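Local coordinates for protein prophenoloxidase b (Marsupenaeus japonicus, PDB 3WKY) that is the precursor of a crustacean hemolymph phenoloxidase that, once activated, probably oxidises phenols at a type 3 dicopper centre, at residues A[19-22]-A[23-26]; A[83-86]-A[87-91]; A[330-333]-A[334-338]. All blocks are in the same frame, centred on the assembly; numbering follows the deposited sequence.

Overall arrangement
All three contacts lie at or near helix ends, and they follow one another in series along the chain. Contact 1 (19-22 with 23-26) starts helix 22-29, contact 2 (83-86 with 87-91) lies toward the C-terminal end of helix 74-89 in the all-alpha domain, and contact 3 (330-333 with 334-338) opens helix 334-343 in the copper-containing domain. Contacts 1 and 2 lie on the same side of the chain's centre, with their own centres 22 Å apart. Contact 3 is 30 Å from contact 2 and 46 Å from contact 1, centre to centre. None touches another; each joins residues next to one another in sequence, two at helix starts and one toward a helix C-terminus.

Contact 1 (A[19-22]-A[23-26]); sequences YEST and STLA
The N-terminal end of helix 22-29 is capped by S21, whose OG accepts from T24 N at 3.0 Å, with an N-H...O angle of 159°. That hydroxyl is held between its own backbone N and carbonyl carbon (chi1 69°), which turns it over the first turn to face the amide of T24. T24 OG1 comes up to the same OG, also at 3.0 Å. One water bridges E20, S21 and T24 at this N-cap: it donates to E20 OE1 at 2.6 Å, accepts from S21 N at 2.9 Å, and hydrogen-bonds T24 OG1. E20 reaches it by bending at chi2 (-65°), which brings OE1 to the water, while its CB lies 4.0 Å from both CB and CG2 of T24. As the helix proper begins, L25 N bonds to S21 O and A26 N to T22 O, the latter at 2.8 Å. T22 N donates to OD1 of D105, and the side chain of A26 touches L33 in the loop beyond the helix.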
ATOM      1  N   TYR A  19      -4.795  46.620  16.385  1.00 23.75           N
ATOM      2  CA  TYR A  19      -5.120  46.637  14.958  1.00 27.28           C
ATOM      3  C   TYR A  19      -5.510  48.031  14.470  1.00 31.15           C
ATOM      4  O   TYR A  19      -5.804  48.216  13.288  1.00 28.45           O
ATOM      5  CB  TYR A  19      -6.253  45.668  14.645  1.00 25.15           C
ATOM      6  CG  TYR A  19      -5.934  44.219  14.939  1.00 32.70           C
ATOM      7  CD1 TYR A  19      -5.169  43.462  14.059  1.00 30.07           C
ATOM      8  CD2 TYR A  19      -6.413  43.605  16.089  1.00 29.14           C
ATOM      9  CE1 TYR A  19      -4.883  42.130  14.325  1.00 32.94           C
ATOM     10  CE2 TYR A  19      -6.139  42.278  16.361  1.00 29.04           C
ATOM     11  CZ  TYR A  19      -5.375  41.545  15.474  1.00 28.83           C
ATOM     12  OH  TYR A  19      -5.108  40.222  15.748  1.00 30.87           O
ATOM     13  N   GLU A  20      -5.533  49.005  15.375  1.00 27.36           N
ATOM     14  CA  GLU A  20      -5.897  50.366  14.987  1.00 26.01           C
ATOM     15  C   GLU A  20      -4.650  51.213  14.804  1.00 30.67           C
ATOM     16  O   GLU A  20      -3.571  50.842  15.261  1.00 28.10           O
ATOM     17  CB  GLU A  20      -6.842  50.997  16.012  1.00 29.90           C
ATOM     18  CG  GLU A  20      -8.125  50.203  16.271  1.00 30.94           C
ATOM     19  CD  GLU A  20      -9.036  50.113  15.054  1.00 40.38           C
ATOM     20  OE1 GLU A  20      -8.903  50.952  14.141  1.00 38.16           O
ATOM     21  OE2 GLU A  20      -9.894  49.205  15.013  1.00 33.76           O
ATOM     22  N   SER A  21      -4.788  52.339  14.110  1.00 32.11           N
ATOM     23  CA  SER A  21      -3.661  53.242  13.914  1.00 31.44           C
ATOM     24  C   SER A  21      -3.247  53.865  15.239  1.00 29.29           C
ATOM     25  O   SER A  21      -4.018  53.878  16.200  1.00 30.64           O
ATOM     26  CB  SER A  21      -4.031  54.364  12.942  1.00 34.55           C
ATOM     27  OG  SER A  21      -4.975  55.236  13.537  1.00 33.79           O
ATOM     28  N   THR A  22      -2.021  54.374  15.283  1.00 29.63           N
ATOM     29  CA  THR A  22      -1.541  55.100  16.453  1.00 32.69           C
ATOM     30  C   THR A  22      -2.417  56.336  16.695  1.00 34.46           C
ATOM     31  O   THR A  22      -2.695  56.700  17.839  1.00 34.04           O
ATOM     32  CB  THR A  22      -0.075  55.521  16.280  1.00 32.14           C
ATOM     33  OG1 THR A  22       0.708  54.381  15.899  1.00 39.43           O
ATOM     34  CG2 THR A  22       0.478  56.104  17.580  1.00 34.92           C
ATOM     35  N   SER A  23      -2.864  56.965  15.610  1.00 37.39           N
ATOM     36  CA  SER A  23      -3.741  58.130  15.716  1.00 39.44           C
ATOM     37  C   SER A  23      -5.055  57.806  16.427  1.00 35.30           C
ATOM     38  O   SER A  23      -5.505  58.565  17.285  1.00 41.07           O
ATOM     39  CB  SER A  23      -4.021  58.728  14.336  1.00 35.53           C
ATOM     40  OG  SER A  23      -2.852  59.287  13.774  1.00 52.69           O
ATOM     41  N   THR A  24      -5.664  56.677  16.072  1.00 35.36           N
ATOM     42  CA  THR A  24      -6.916  56.250  16.693  1.00 31.32           C
ATOM     43  C   THR A  24      -6.719  55.976  18.182  1.00 35.34           C
ATOM     44  O   THR A  24      -7.563  56.323  19.015  1.00 39.97           O
ATOM     45  CB  THR A  24      -7.472  54.972  16.023  1.00 37.33           C
ATOM     46  OG1 THR A  24      -7.789  55.243  14.652  1.00 42.23           O
ATOM     47  CG2 THR A  24      -8.723  54.485  16.736  1.00 36.38           C
ATOM     48  N   LEU A  25      -5.602  55.344  18.516  1.00 34.41           N
ATOM     49  CA  LEU A  25      -5.313  55.025  19.907  1.00 37.03           C
ATOM     50  C   LEU A  25      -5.049  56.310  20.688  1.00 39.06           C
ATOM     51  O   LEU A  25      -5.562  56.496  21.794  1.00 37.69           O
ATOM     52  CB  LEU A  25      -4.105  54.087  20.001  1.00 34.33           C
ATOM     53  CG  LEU A  25      -3.635  53.725  21.414  1.00 33.63           C
ATOM     54  CD1 LEU A  25      -4.648  52.845  22.124  1.00 35.60           C
ATOM     55  CD2 LEU A  25      -2.261  53.057  21.376  1.00 37.90           C
ATOM     56  N   ALA A  26      -4.253  57.195  20.099  1.00 38.92           N
ATOM     57  CA  ALA A  26      -3.871  58.445  20.750  1.00 42.44           C
ATOM     58  C   ALA A  26      -5.080  59.341  20.988  1.00 44.03           C
ATOM     59  O   ALA A  26      -5.210  59.955  22.048  1.00 44.22           O
ATOM     60  CB  ALA A  26      -2.833  59.164  19.930  1.00 41.97           C
TER
HETATM   61  O   HOH W   1      -7.526  52.923  13.274  1.00 33.25           O

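Contact 2 (A[83-86]-A[87-91])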
ATOM      1  N   LEU A  83      13.436  44.477  17.149  1.00 24.68           N
ATOM      2  CA  LEU A  83      12.583  45.543  17.684  1.00 24.10           C
ATOM      3  C   LEU A  83      12.720  45.683  19.197  1.00 30.11           C
ATOM      4  O   LEU A  83      12.866  46.793  19.719  1.00 25.88           O
ATOM      5  CB  LEU A  83      11.115  45.311  17.330  1.00 26.02           C
ATOM      6  CG  LEU A  83      10.126  46.375  17.812  1.00 29.73           C
ATOM      7  CD1 LEU A  83      10.533  47.766  17.324  1.00 29.07           C
ATOM      8  CD2 LEU A  83       8.700  46.049  17.377  1.00 24.70           C
ATOM      9  N   SER A  84      12.662  44.562  19.910  1.00 25.90           N
ATOM     10  CA  SER A  84      12.776  44.609  21.362  1.00 24.87           C
ATOM     11  C   SER A  84      14.128  45.180  21.781  1.00 23.91           C
ATOM     12  O   SER A  84      14.232  45.817  22.828  1.00 26.69           O
ATOM     13  CB  SER A  84      12.558  43.221  21.978  1.00 23.03           C
ATOM     14  OG  SER A  84      13.537  42.313  21.522  1.00 26.21           O
ATOM     15  N   LYS A  85      15.157  44.951  20.968  1.00 23.41           N
ATOM     16  CA  LYS A  85      16.496  45.450  21.273  1.00 25.89           C
ATOM     17  C   LYS A  85      16.477  46.966  21.457  1.00 34.59           C
ATOM     18  O   LYS A  85      17.078  47.497  22.393  1.00 29.16           O
ATOM     19  CB  LYS A  85      17.486  45.065  20.170  1.00 30.49           C
ATOM     20  CG  LYS A  85      18.865  45.722  20.312  1.00 29.65           C
ATOM     21  CD  LYS A  85      19.760  45.425  19.120  1.00 33.73           C
ATOM     22  CE  LYS A  85      21.019  46.285  19.137  1.00 44.13           C
ATOM     23  NZ  LYS A  85      21.884  45.994  20.309  1.00 39.88           N
ATOM     24  N   VAL A  86      15.766  47.655  20.570  1.00 30.72           N
ATOM     25  CA  VAL A  86      15.642  49.104  20.652  1.00 30.47           C
ATOM     26  C   VAL A  86      14.846  49.519  21.887  1.00 35.67           C
ATOM     27  O   VAL A  86      15.232  50.458  22.582  1.00 31.18           O
ATOM     28  CB  VAL A  86      15.007  49.692  19.368  1.00 31.63           C
ATOM     29  CG1 VAL A  86      14.871  51.204  19.478  1.00 30.93           C
ATOM     30  CG2 VAL A  86      15.838  49.318  18.155  1.00 29.14           C
ATOM     31  N   PHE A  87      13.749  48.810  22.165  1.00 28.11           N
ATOM     32  CA  PHE A  87      12.927  49.078  23.343  1.00 26.56           C
ATOM     33  C   PHE A  87      13.746  48.885  24.623  1.00 30.79           C
ATOM     34  O   PHE A  87      13.703  49.705  25.541  1.00 29.84           O
ATOM     35  CB  PHE A  87      11.733  48.119  23.411  1.00 28.65           C
ATOM     36  CG  PHE A  87      10.669  48.360  22.365  1.00 30.08           C
ATOM     37  CD1 PHE A  87      10.670  49.502  21.575  1.00 30.58           C
ATOM     38  CD2 PHE A  87       9.642  47.436  22.196  1.00 25.71           C
ATOM     39  CE1 PHE A  87       9.671  49.708  20.619  1.00 32.44           C
ATOM     40  CE2 PHE A  87       8.643  47.633  21.250  1.00 27.60           C
ATOM     41  CZ  PHE A  87       8.656  48.773  20.461  1.00 30.96           C
ATOM     42  N   ILE A  88      14.475  47.776  24.673  1.00 25.40           N
ATOM     43  CA  ILE A  88      15.224  47.380  25.859  1.00 30.13           C
ATOM     44  C   ILE A  88      16.374  48.348  26.130  1.00 30.26           C
ATOM     45  O   ILE A  88      16.673  48.664  27.288  1.00 30.34           O
ATOM     46  CB  ILE A  88      15.759  45.943  25.690  1.00 30.83           C
ATOM     47  CG1 ILE A  88      14.601  44.943  25.799  1.00 25.38           C
ATOM     48  CG2 ILE A  88      16.839  45.627  26.714  1.00 32.19           C
ATOM     49  CD1 ILE A  88      14.881  43.597  25.123  1.00 25.42           C
ATOM     50  N   GLU A  89      17.001  48.828  25.061  1.00 31.55           N
ATOM     51  CA  GLU A  89      18.181  49.683  25.190  1.00 36.37           C
ATOM     52  C   GLU A  89      17.845  51.176  25.303  1.00 39.63           C
ATOM     53  O   GLU A  89      18.742  52.006  25.421  1.00 41.32           O
ATOM     54  CB  GLU A  89      19.159  49.426  24.040  1.00 31.49           C
ATOM     55  CG  GLU A  89      19.799  48.039  24.069  1.00 34.96           C
ATOM     56  CD  GLU A  89      20.743  47.795  22.900  1.00 36.15           C
ATOM     57  OE1 GLU A  89      20.815  48.655  21.995  1.00 42.16           O
ATOM     58  OE2 GLU A  89      21.412  46.740  22.881  1.00 39.23           O
ATOM     59  N   ALA A  90      16.559  51.514  25.272  1.00 34.95           N
ATOM     60  CA  ALA A  90      16.129  52.905  25.442  1.00 35.44           C
ATOM     61  C   ALA A  90      16.633  53.467  26.772  1.00 38.22           C
ATOM     62  O   ALA A  90      16.560  52.791  27.804  1.00 34.32           O
ATOM     63  CB  ALA A  90      14.620  53.005  25.369  1.00 30.93           C
ATOM     64  N   LYS A  91      17.118  54.708  26.751  1.00 42.97           N
ATOM     65  CA  LYS A  91      17.728  55.270  27.948  0.56 38.92           C
ATOM     66  C   LYS A  91      16.744  55.482  29.098  1.00 33.87           C
ATOM     67  O   LYS A  91      17.159  55.533  30.257  1.00 43.80           O
ATOM     68  CB  LYS A  91      18.496  56.553  27.631  0.56 43.12           C
ATOM     69  CG  LYS A  91      17.663  57.660  27.027  0.56 43.68           C
ATOM     70  CD  LYS A  91      18.572  58.781  26.556  0.56 50.60           C
ATOM     71  CE  LYS A  91      17.857  60.116  26.536  0.56 48.27           C
ATOM     72  NZ  LYS A  91      18.790  61.206  26.137  0.56 54.93           N
TER
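E89 OE2 takes the ammonium group of K85 in a salt bridge of 2.7 Å from NZ, the two residues being four apart on the last turns of helix 74-89. NZ arrives on the syn side of that oxygen but 28° out of the carboxylate plane, and it stays nearer OE2 than OE1. The lysine runs extended until its end, where the chain turns at chi4 (64°) and swings NZ round to the acid; E89 is extended beyond CG, and its CG rests against K85 O. The pair lies on the exposed face of the helix. The same i to i+4 spacing links L83 and F87 on the buried face, where an aliphatic branch lies over an aromatic ring: L83 CG is 4.2 Å from the centroid of the F87 ring, 27° off its normal, a CH-pi contact, and CD1 meets CZ at 3.8 Å. L83 O also lies over a face of this ring. These side chains belong to the all-alpha domain's helix packing: L83 touches A115 and F87 touches T119 on helix 109-122, while L96 and V99 of helix 93-103 also meet the phenyl group. V86 touches V99 too, and A90 O accepts from R123 NH1. Backbone bonds run alongside, with F87 N donating to L83 O and I88 N to S84 O, the second only 2.7 Å long. E89 N likewise donates to K85 O. S84 OG bonds back to V80 O and K81 O, and its CB meets I88 CD1 at 3.9 Å.

Contact 3 (A[330-333]-A[334-338]); sequences GEDY and GINLV
D332 CB lies 4.0 Å from both CG and CD1 of L337, so the side chain starts out against the leucine a turn into helix 334-343. With CG anti to the backbone N (chi1 -153°), the carboxylate swings across the helix start to N336. There OD1 takes N336 ND2 on its syn lone pair at 3.1 Å, and OD2 takes the same nitrogen in a longer, weak bond. The two flat groups stand 52° apart, and D332 OD1 lies 21° out of the amide plane of N336. OD1 also receives a weak bond from Y333 N, so one oxygen ties the loop's own backbone to the helix side chain. OD2 also touches L337 CD2 at 3.6 Å. The other end of the N336 amide is held separately, its OD1 accepting from E220 N, which fixes the rotation of the group. Y333 is the N-cap residue, and its carbonyl accepts from L337 N at 3.0 Å. Its CB packs on I335 CG2, while the ring leads away to R217, a cation-pi partner, and its OH reaches P629 O. Residues 330-333 end the loop that runs from strand 320-322 into helix 334-343 of the copper-containing domain, with I335 wedged between helix 218-239 and F404, Y407 and K408 of helix 391-409, and Y333 packing on L683 of the second subunit.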
ATOM      1  N   GLY A 330      31.178  24.348  37.046  1.00 25.18           N
ATOM      2  CA  GLY A 330      31.464  25.067  35.814  1.00 25.52           C
ATOM      3  C   GLY A 330      31.121  24.332  34.516  1.00 26.18           C
ATOM      4  O   GLY A 330      31.288  24.887  33.432  1.00 26.22           O
ATOM      5  N   GLU A 331      30.664  23.088  34.613  1.00 26.39           N
ATOM      6  CA  GLU A 331      30.275  22.324  33.418  1.00 24.41           C
ATOM      7  C   GLU A 331      28.776  22.473  33.175  1.00 21.11           C
ATOM      8  O   GLU A 331      28.001  22.584  34.121  1.00 22.21           O
ATOM      9  CB  GLU A 331      30.640  20.845  33.595  1.00 23.57           C
ATOM     10  CG  GLU A 331      30.367  19.970  32.375  1.00 23.14           C
ATOM     11  CD  GLU A 331      30.796  18.523  32.578  1.00 25.36           C
ATOM     12  OE1 GLU A 331      30.944  18.092  33.744  1.00 24.23           O
ATOM     13  OE2 GLU A 331      30.994  17.813  31.569  1.00 25.73           O
ATOM     14  N   ASP A 332      28.352  22.485  31.912  1.00 21.95           N
ATOM     15  CA  ASP A 332      26.922  22.583  31.630  1.00 18.19           C
ATOM     16  C   ASP A 332      26.230  21.258  31.969  1.00 17.98           C
ATOM     17  O   ASP A 332      26.877  20.205  32.018  1.00 20.56           O
ATOM     18  CB  ASP A 332      26.708  22.907  30.150  1.00 21.63           C
ATOM     19  CG  ASP A 332      25.409  23.651  29.904  1.00 26.68           C
ATOM     20  OD1 ASP A 332      24.541  23.676  30.812  1.00 28.30           O
ATOM     21  OD2 ASP A 332      25.264  24.212  28.801  1.00 28.36           O
ATOM     22  N   TYR A 333      24.921  21.308  32.207  1.00 19.39           N
ATOM     23  CA  TYR A 333      24.136  20.099  32.421  1.00 15.99           C
ATOM     24  C   TYR A 333      23.803  19.469  31.070  1.00 17.71           C
ATOM     25  O   TYR A 333      23.447  20.181  30.124  1.00 16.92           O
ATOM     26  CB  TYR A 333      22.812  20.435  33.113  1.00 16.87           C
ATOM     27  CG  TYR A 333      22.950  20.976  34.523  1.00 19.82           C
ATOM     28  CD1 TYR A 333      23.398  22.279  34.749  1.00 23.48           C
ATOM     29  CD2 TYR A 333      22.617  20.198  35.616  1.00 23.73           C
ATOM     30  CE1 TYR A 333      23.526  22.781  36.033  1.00 25.41           C
ATOM     31  CE2 TYR A 333      22.738  20.693  36.910  1.00 22.77           C
ATOM     32  CZ  TYR A 333      23.193  21.987  37.104  1.00 22.98           C
ATOM     33  OH  TYR A 333      23.311  22.486  38.389  1.00 23.44           O
ATOM     34  N   GLY A 334      23.896  18.145  30.982  1.00 19.13           N
ATOM     35  CA  GLY A 334      23.588  17.461  29.735  1.00 15.51           C
ATOM     36  C   GLY A 334      22.168  17.728  29.261  1.00 16.99           C
ATOM     37  O   GLY A 334      21.946  17.938  28.063  1.00 18.09           O
ATOM     38  N   ILE A 335      21.207  17.705  30.180  1.00 16.40           N
ATOM     39  CA  ILE A 335      19.815  18.006  29.823  1.00 15.95           C
ATOM     40  C   ILE A 335      19.693  19.401  29.195  1.00 19.25           C
ATOM     41  O   ILE A 335      18.910  19.606  28.248  1.00 15.84           O
ATOM     42  CB  ILE A 335      18.860  17.846  31.038  1.00 16.71           C
ATOM     43  CG1 ILE A 335      17.413  18.213  30.667  1.00 14.56           C
ATOM     44  CG2 ILE A 335      19.329  18.698  32.235  1.00 13.30           C
ATOM     45  CD1 ILE A 335      16.809  17.299  29.563  1.00 15.46           C
ATOM     46  N   ASN A 336      20.486  20.358  29.684  1.00 15.81           N
ATOM     47  CA  ASN A 336      20.471  21.702  29.116  1.00 17.34           C
ATOM     48  C   ASN A 336      21.049  21.732  27.704  1.00 18.59           C
ATOM     49  O   ASN A 336      20.493  22.371  26.810  1.00 17.24           O
ATOM     50  CB  ASN A 336      21.239  22.695  29.992  1.00 17.23           C
ATOM     51  CG  ASN A 336      21.051  24.125  29.530  1.00 18.70           C
ATOM     52  OD1 ASN A 336      19.919  24.595  29.370  1.00 18.71           O
ATOM     53  ND2 ASN A 336      22.153  24.819  29.287  1.00 20.15           N
ATOM     54  N   LEU A 337      22.175  21.044  27.512  1.00 17.94           N
ATOM     55  CA  LEU A 337      22.814  20.966  26.198  1.00 15.34           C
ATOM     56  C   LEU A 337      21.898  20.319  25.162  1.00 17.26           C
ATOM     57  O   LEU A 337      21.850  20.762  24.002  1.00 17.28           O
ATOM     58  CB  LEU A 337      24.122  20.168  26.296  1.00 18.33           C
ATOM     59  CG  LEU A 337      25.264  20.931  26.979  1.00 19.41           C
ATOM     60  CD1 LEU A 337      26.360  19.963  27.418  1.00 19.34           C
ATOM     61  CD2 LEU A 337      25.834  21.990  26.043  1.00 19.21           C
ATOM     62  N   VAL A 338      21.194  19.263  25.573  1.00 16.59           N
ATOM     63  CA  VAL A 338      20.248  18.577  24.668  1.00 14.28           C
ATOM     64  C   VAL A 338      19.087  19.511  24.355  1.00 16.27           C
ATOM     65  O   VAL A 338      18.671  19.630  23.196  1.00 16.89           O
ATOM     66  CB  VAL A 338      19.742  17.246  25.296  1.00 18.08           C
ATOM     67  CG1 VAL A 338      18.606  16.633  24.459  1.00 16.59           C
ATOM     68  CG2 VAL A 338      20.889  16.255  25.420  1.00 16.23           C
TER